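Local coordinates for protein O-ureido-L-serine synthase (Streptomyces lavendulae, PDB 3X44) that uses pyridoxal 5'-phosphate to add hydroxyurea to O-acetyl-L-serine, forming O-ureido-L-serine for biosynthesis of the antibiotic D-cycloserine, at residues I127-A132 with W137-Q142; R141-P146 with F176-T181. The protein carries 1 engineered substitution. One frame throughout, in Å; residues are numbered along the deposited sequence.

In the fold
Followed from the N terminus, the chain runs down helix 120-135, turns just before W137 and returns as strand 138-139; contact 1 closes this short helix-to-strand turn. R141 and Q142 belong to both contacts, so contact 2 starts where contact 1 ends. It closes a much longer loop, from R141-P146 through helix 147-164 and strand 171-174 to F176-T181 at the start of helix 180-192. The two closures are therefore consecutive, neither nested nor crossed, with centres about 14 Å apart. Contact 1 packs helix 120-135 against an outermost strand of the four-stranded parallel sheet, and contact 2 joins that region to the phosphate-binding loop after a strand of the six-stranded sheet, beside the bound PUS.

Contact 1 of 2, residues I127-A132 with W137-Q142. With PUS ((E)-O-(carbamoylamino)-N-({3-hydroxy-2-methyl-5-[(phosphonooxy)methyl]pyridin-4-yl}methylidene)-L-serine), chain C.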
# COMPACT_ATOMS: atom_id res chain seq x y z
N ILE A 127 16.72 16.04 35.22
CA ILE A 127 16.33 14.89 36.02
C ILE A 127 16.67 13.62 35.26
O ILE A 127 17.27 12.69 35.80
CB ILE A 127 14.82 14.89 36.34
CG1 ILE A 127 14.50 16.03 37.32
CG2 ILE A 127 14.40 13.56 36.95
CD1 ILE A 127 13.02 16.28 37.50
N ALA A 128 16.30 13.59 33.99
CA ALA A 128 16.57 12.44 33.13
C ALA A 128 18.08 12.16 33.10
O ALA A 128 18.51 11.01 33.21
CB ALA A 128 16.06 12.71 31.73
N ASP A 129 18.88 13.22 32.97
CA ASP A 129 20.33 13.08 32.92
C ASP A 129 20.88 12.53 34.23
O ASP A 129 21.74 11.65 34.23
CB ASP A 129 20.98 14.43 32.60
CG ASP A 129 20.80 14.84 31.14
OD1 ASP A 129 20.98 16.04 30.84
OD2 ASP A 129 20.49 13.98 30.30
N GLU A 130 20.38 13.06 35.34
CA GLU A 130 20.81 12.63 36.66
C GLU A 130 20.50 11.15 36.89
O GLU A 130 21.33 10.42 37.45
CB GLU A 130 20.14 13.49 37.73
CG GLU A 130 20.77 14.87 37.90
CD GLU A 130 20.03 15.76 38.90
OE1 GLU A 130 19.01 15.31 39.48
OE2 GLU A 130 20.46 16.91 39.09
N LEU A 131 19.32 10.71 36.47
CA LEU A 131 18.93 9.32 36.64
C LEU A 131 19.83 8.39 35.84
O LEU A 131 20.22 7.33 36.31
CB LEU A 131 17.49 9.10 36.18
CG LEU A 131 16.41 9.83 36.97
CD1 LEU A 131 15.08 9.71 36.24
CD2 LEU A 131 16.33 9.23 38.38
N ALA A 132 20.14 8.81 34.62
CA ALA A 132 20.98 8.01 33.76
C ALA A 132 22.36 7.82 34.37
O ALA A 132 22.89 6.71 34.40
CB ALA A 132 21.10 8.67 32.39
N TRP A 137 21.31 4.11 32.74
CA TRP A 137 20.29 3.98 31.71
C TRP A 137 20.65 4.73 30.44
O TRP A 137 21.42 5.69 30.48
CB TRP A 137 18.96 4.49 32.24
CG TRP A 137 18.53 3.82 33.49
CD1 TRP A 137 18.93 2.60 33.96
CD2 TRP A 137 17.57 4.32 34.44
NE1 TRP A 137 18.28 2.30 35.13
CE2 TRP A 137 17.44 3.34 35.45
CE3 TRP A 137 16.81 5.49 34.52
CZ2 TRP A 137 16.58 3.50 36.54
CZ3 TRP A 137 15.96 5.65 35.61
CH2 TRP A 137 15.85 4.66 36.60
N PHE A 138 20.10 4.29 29.31
CA PHE A 138 20.36 4.93 28.02
C PHE A 138 19.46 6.16 27.90
O PHE A 138 18.29 6.10 28.26
CB PHE A 138 20.07 3.95 26.88
CG PHE A 138 20.08 4.58 25.51
CD1 PHE A 138 21.28 4.89 24.88
CD2 PHE A 138 18.88 4.85 24.85
CE1 PHE A 138 21.29 5.47 23.61
CE2 PHE A 138 18.88 5.43 23.59
CZ PHE A 138 20.09 5.74 22.96
N ARG A 139 20.02 7.26 27.42
CA ARG A 139 19.27 8.49 27.24
C ARG A 139 18.93 8.66 25.76
O ARG A 139 19.82 8.64 24.91
CB ARG A 139 20.09 9.70 27.70
CG ARG A 139 20.29 9.82 29.20
CD ARG A 139 19.16 10.60 29.86
NE ARG A 139 19.03 11.95 29.32
CZ ARG A 139 18.02 12.36 28.56
NH1 ARG A 139 17.04 11.52 28.25
NH2 ARG A 139 17.99 13.61 28.12
N ALA A 140 17.65 8.82 25.45
CA ALA A 140 17.25 9.00 24.07
C ALA A 140 17.70 10.37 23.56
O ALA A 140 17.98 10.54 22.38
CB ALA A 140 15.73 8.85 23.93
N ARG A 141 17.78 11.34 24.47
CA ARG A 141 18.18 12.72 24.14
C ARG A 141 17.45 13.20 22.89
O ARG A 141 18.08 13.64 21.94
CB ARG A 141 19.69 12.81 23.90
CG ARG A 141 20.52 12.11 24.94
CD ARG A 141 21.94 12.68 25.00
NE ARG A 141 22.60 12.30 26.25
CZ ARG A 141 22.50 12.99 27.39
NH1 ARG A 141 21.77 14.09 27.45
NH2 ARG A 141 23.13 12.56 28.48
N GLN A 142 16.13 13.13 22.92
CA GLN A 142 15.33 13.52 21.76
C GLN A 142 15.57 14.94 21.23
O GLN A 142 15.33 15.19 20.05
CB GLN A 142 13.83 13.32 22.06
CG GLN A 142 13.24 14.18 23.17
CD GLN A 142 11.72 14.25 23.09
OE1 GLN A 142 11.15 14.22 21.99
NE2 GLN A 142 11.05 14.34 24.24
N PUS C . 6.44 15.62 21.46
CA PUS C . 7.76 15.25 22.12
CB PUS C . 8.56 16.53 22.56
OG PUS C . 7.74 17.35 23.51
ND PUS C . 8.59 18.04 24.46
CE PUS C . 8.51 19.39 24.56
NZ2 PUS C . 7.98 20.11 23.56
OZ1 PUS C . 8.92 19.94 25.53
C PUS C . 7.46 14.39 23.37
O PUS C . 6.42 13.80 23.44
OT PUS C . 8.27 14.30 24.26
C2 PUS C . 2.59 16.84 19.61
C3 PUS C . 3.83 16.29 20.19
C4 PUS C . 5.12 16.78 19.69
C5 PUS C . 5.13 17.77 18.61
C6 PUS C . 3.84 18.25 18.09
C2A PUS C . 1.25 16.40 20.12
C4A PUS C . 6.41 16.40 20.37
C5A PUS C . 6.43 18.31 18.04
N1 PUS C . 2.65 17.78 18.60
O3 PUS C . 3.77 15.32 21.12
O1P PUS C . 9.19 17.06 18.35
O2P PUS C . 9.07 16.68 16.02
O3P PUS C . 8.89 18.90 16.87
O4P PUS C . 7.09 17.30 17.20
P PUS C . 8.57 17.49 17.11
O HOH W 1 19.51 16.36 28.12
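A128 lays its CB over the centre of one face of the R139 guanidinium, 3.7 Å from CZ, while CG of R141 lies more loosely over the rim of the opposite face. Carbon on both faces leaves the edge of the group for polar partners. D129 takes that edge: R139 NE donates to D129 OD2 at 2.7 Å with an N-H...O angle of 157°, the oxygen lying nearly in the guanidinium plane. The carboxylate itself is turned 47° from that plane, so the pairing is one-oxygen rather than a flat two-pronged one, and the NH2 bond to the same OD2 is weak.

R141 NH1 adds a further weak bond to D129 OD2 at 3.1 Å, making a three-residue salt-bridge network in which one oxygen serves two arginines. A water joins D129 OD1 to R139 NH2. Bends at chi2 and chi3 of the R139 chain bring its guanidinium across D129, and its CG packs 3.5 Å from A132 CB.

The contact belongs to the alpha/beta architecture of this type II pyridoxal-phosphate enzyme: helix 120-135 lies against strand 138-139, an outermost strand of the parallel sheet. R139 NH1 also forms a salt bridge to E68 and a hydrogen bond to the V67 carbonyl, both on neighbouring strand 65-70. At the other end L131 sets CB against CZ3 of the W137 indole at 3.8 Å, and these two residues also meet L315 and L318 of the second subunit, respectively. Beyond the salt bridges, Q142 NE2 reaches OT of the PUS carboxylate at 2.8 Å, in a bond that is almost straight.

Contact 2 of 2, residues R141-P146 with F176-T181; sequences RQFDNP and FGTTGT. With PUS ((E)-O-(carbamoylamino)-N-({3-hydroxy-2-methyl-5-[(phosphonooxy)methyl]pyridin-4-yl}methylidene)-L-serine), chain C.
T178 turns its CB toward the 141-146 segment, coming 3.7 Å from the Q142 carbonyl O, and its two branches then part. With chi1 at 67°, OG1 sits between the backbone N and carbonyl carbon, where it donates to PUS O1P at 2.6 Å and accepts from G180 N, closing an ST turn. The CG2 branch goes the other way, to 3.7 Å from F143 CE1 and against the Q142 amide. The 2.9 Å between T178 CG2 and Q142 OE1 is doubtful as a real separation. Buried OE1 has no hydrogen-bonding partner in the model, whereas NE2 of the same amide has two acceptors, PUS OT and the C69 carbonyl.

F143 brings its ring edge to the G177 carbonyl and to the ureido end of PUS, with CZ 3.7 Å from PUS ND. Q142 CG lies over the rim of one face, and F226 meets the ring edge-to-face.

Behind T178, residues 177-181 form the phosphate-binding loop seen for the cofactor in this protein. G177 N donates to PUS O3P at 2.8 Å and 177°, T178 N to O1P, and T179 N to O3P, while T181 uses both N and OG1 on O2P. The last of these amides lies in the first turn of helix 180-192, whose N-terminal dipole would probably also favour the anion. No hydrogen bond spans the two segments, which meet by van der Waals contact; with donors on both phosphate and carboxylate, the pair is consistent with holding the cofactor-linked substrate at two charged ends.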
# COMPACT_ATOMS: atom_id res chain seq x y z
N ARG A 141 17.78 11.34 24.47
CA ARG A 141 18.18 12.72 24.14
C ARG A 141 17.45 13.20 22.89
O ARG A 141 18.08 13.64 21.94
CB ARG A 141 19.69 12.81 23.90
CG ARG A 141 20.52 12.11 24.94
CD ARG A 141 21.94 12.68 25.00
NE ARG A 141 22.60 12.30 26.25
CZ ARG A 141 22.50 12.99 27.39
NH1 ARG A 141 21.77 14.09 27.45
NH2 ARG A 141 23.13 12.56 28.48
N GLN A 142 16.13 13.13 22.92
CA GLN A 142 15.33 13.52 21.76
C GLN A 142 15.57 14.94 21.23
O GLN A 142 15.33 15.19 20.05
CB GLN A 142 13.83 13.32 22.06
CG GLN A 142 13.24 14.18 23.17
CD GLN A 142 11.72 14.25 23.09
OE1 GLN A 142 11.15 14.22 21.99
NE2 GLN A 142 11.05 14.34 24.24
N PHE A 143 16.04 15.85 22.07
CA PHE A 143 16.27 17.22 21.61
C PHE A 143 17.62 17.43 20.93
O PHE A 143 17.87 18.50 20.36
CB PHE A 143 16.16 18.19 22.78
CG PHE A 143 14.81 18.22 23.41
CD1 PHE A 143 13.77 18.95 22.83
CD2 PHE A 143 14.57 17.54 24.60
CE1 PHE A 143 12.52 19.00 23.43
CE2 PHE A 143 13.32 17.58 25.20
CZ PHE A 143 12.29 18.31 24.62
N ASP A 144 18.48 16.42 20.99
CA ASP A 144 19.81 16.54 20.41
C ASP A 144 20.21 15.35 19.53
O ASP A 144 21.22 15.40 18.83
CB ASP A 144 20.84 16.70 21.52
CG ASP A 144 20.66 17.99 22.30
OD1 ASP A 144 21.05 19.06 21.78
OD2 ASP A 144 20.12 17.93 23.43
N ASN A 145 19.41 14.29 19.56
CA ASN A 145 19.73 13.11 18.78
C ASN A 145 19.45 13.25 17.29
O ASN A 145 18.30 13.39 16.87
CB ASN A 145 18.97 11.90 19.33
CG ASN A 145 19.56 10.59 18.87
OD1 ASN A 145 20.15 10.52 17.79
ND2 ASN A 145 19.42 9.55 19.67
N PRO A 146 20.52 13.19 16.47
CA PRO A 146 20.42 13.31 15.02
C PRO A 146 19.47 12.27 14.43
O PRO A 146 18.89 12.48 13.37
CB PRO A 146 21.85 13.10 14.54
CG PRO A 146 22.70 13.45 15.72
CD PRO A 146 21.91 13.01 16.91
N PHE A 176 6.39 22.81 16.68
CA PHE A 176 7.58 22.07 17.06
C PHE A 176 7.81 21.93 18.54
O PHE A 176 7.44 22.79 19.34
CB PHE A 176 8.82 22.69 16.39
CG PHE A 176 9.17 24.06 16.89
CD1 PHE A 176 9.86 24.22 18.10
CD2 PHE A 176 8.87 25.19 16.14
CE1 PHE A 176 10.23 25.49 18.54
CE2 PHE A 176 9.24 26.47 16.57
CZ PHE A 176 9.93 26.62 17.77
N GLY A 177 8.39 20.79 18.91
CA GLY A 177 8.74 20.50 20.28
C GLY A 177 10.25 20.31 20.20
O GLY A 177 11.02 21.18 20.63
N THR A 178 10.68 19.19 19.63
CA THR A 178 12.11 18.92 19.46
C THR A 178 12.58 19.56 18.15
O THR A 178 13.78 19.79 17.95
CB THR A 178 12.40 17.41 19.38
OG1 THR A 178 11.82 16.86 18.19
CG2 THR A 178 11.81 16.70 20.59
N THR A 179 11.62 19.87 17.28
CA THR A 179 11.84 20.45 15.94
C THR A 179 12.34 19.39 14.96
O THR A 179 12.68 19.69 13.82
CB THR A 179 12.82 21.67 15.92
OG1 THR A 179 14.18 21.21 15.82
CG2 THR A 179 12.64 22.52 17.16
N GLY A 180 12.36 18.13 15.40
CA GLY A 180 12.81 17.07 14.52
C GLY A 180 11.97 16.97 13.25
O GLY A 180 12.49 16.69 12.17
N THR A 181 10.66 17.19 13.39
CA THR A 181 9.77 17.11 12.24
C THR A 181 10.06 18.26 11.30
O THR A 181 10.27 18.06 10.11
CB THR A 181 8.28 17.18 12.68
OG1 THR A 181 7.94 15.97 13.38
CG2 THR A 181 7.37 17.32 11.48
N PUS C . 6.44 15.62 21.46
CA PUS C . 7.76 15.25 22.12
CB PUS C . 8.56 16.53 22.56
OG PUS C . 7.74 17.35 23.51
ND PUS C . 8.59 18.04 24.46
CE PUS C . 8.51 19.39 24.56
NZ2 PUS C . 7.98 20.11 23.56
OZ1 PUS C . 8.92 19.94 25.53
C PUS C . 7.46 14.39 23.37
O PUS C . 6.42 13.80 23.44
OT PUS C . 8.27 14.30 24.26
C2 PUS C . 2.59 16.84 19.61
C3 PUS C . 3.83 16.29 20.19
C4 PUS C . 5.12 16.78 19.69
C5 PUS C . 5.13 17.77 18.61
C6 PUS C . 3.84 18.25 18.09
C2A PUS C . 1.25 16.40 20.12
C4A PUS C . 6.41 16.40 20.37
C5A PUS C . 6.43 18.31 18.04
N1 PUS C . 2.65 17.78 18.60
O3 PUS C . 3.77 15.32 21.12
O1P PUS C . 9.19 17.06 18.35
O2P PUS C . 9.07 16.68 16.02
O3P PUS C . 8.89 18.90 16.87
O4P PUS C . 7.09 17.30 17.20
P PUS C . 8.57 17.49 17.11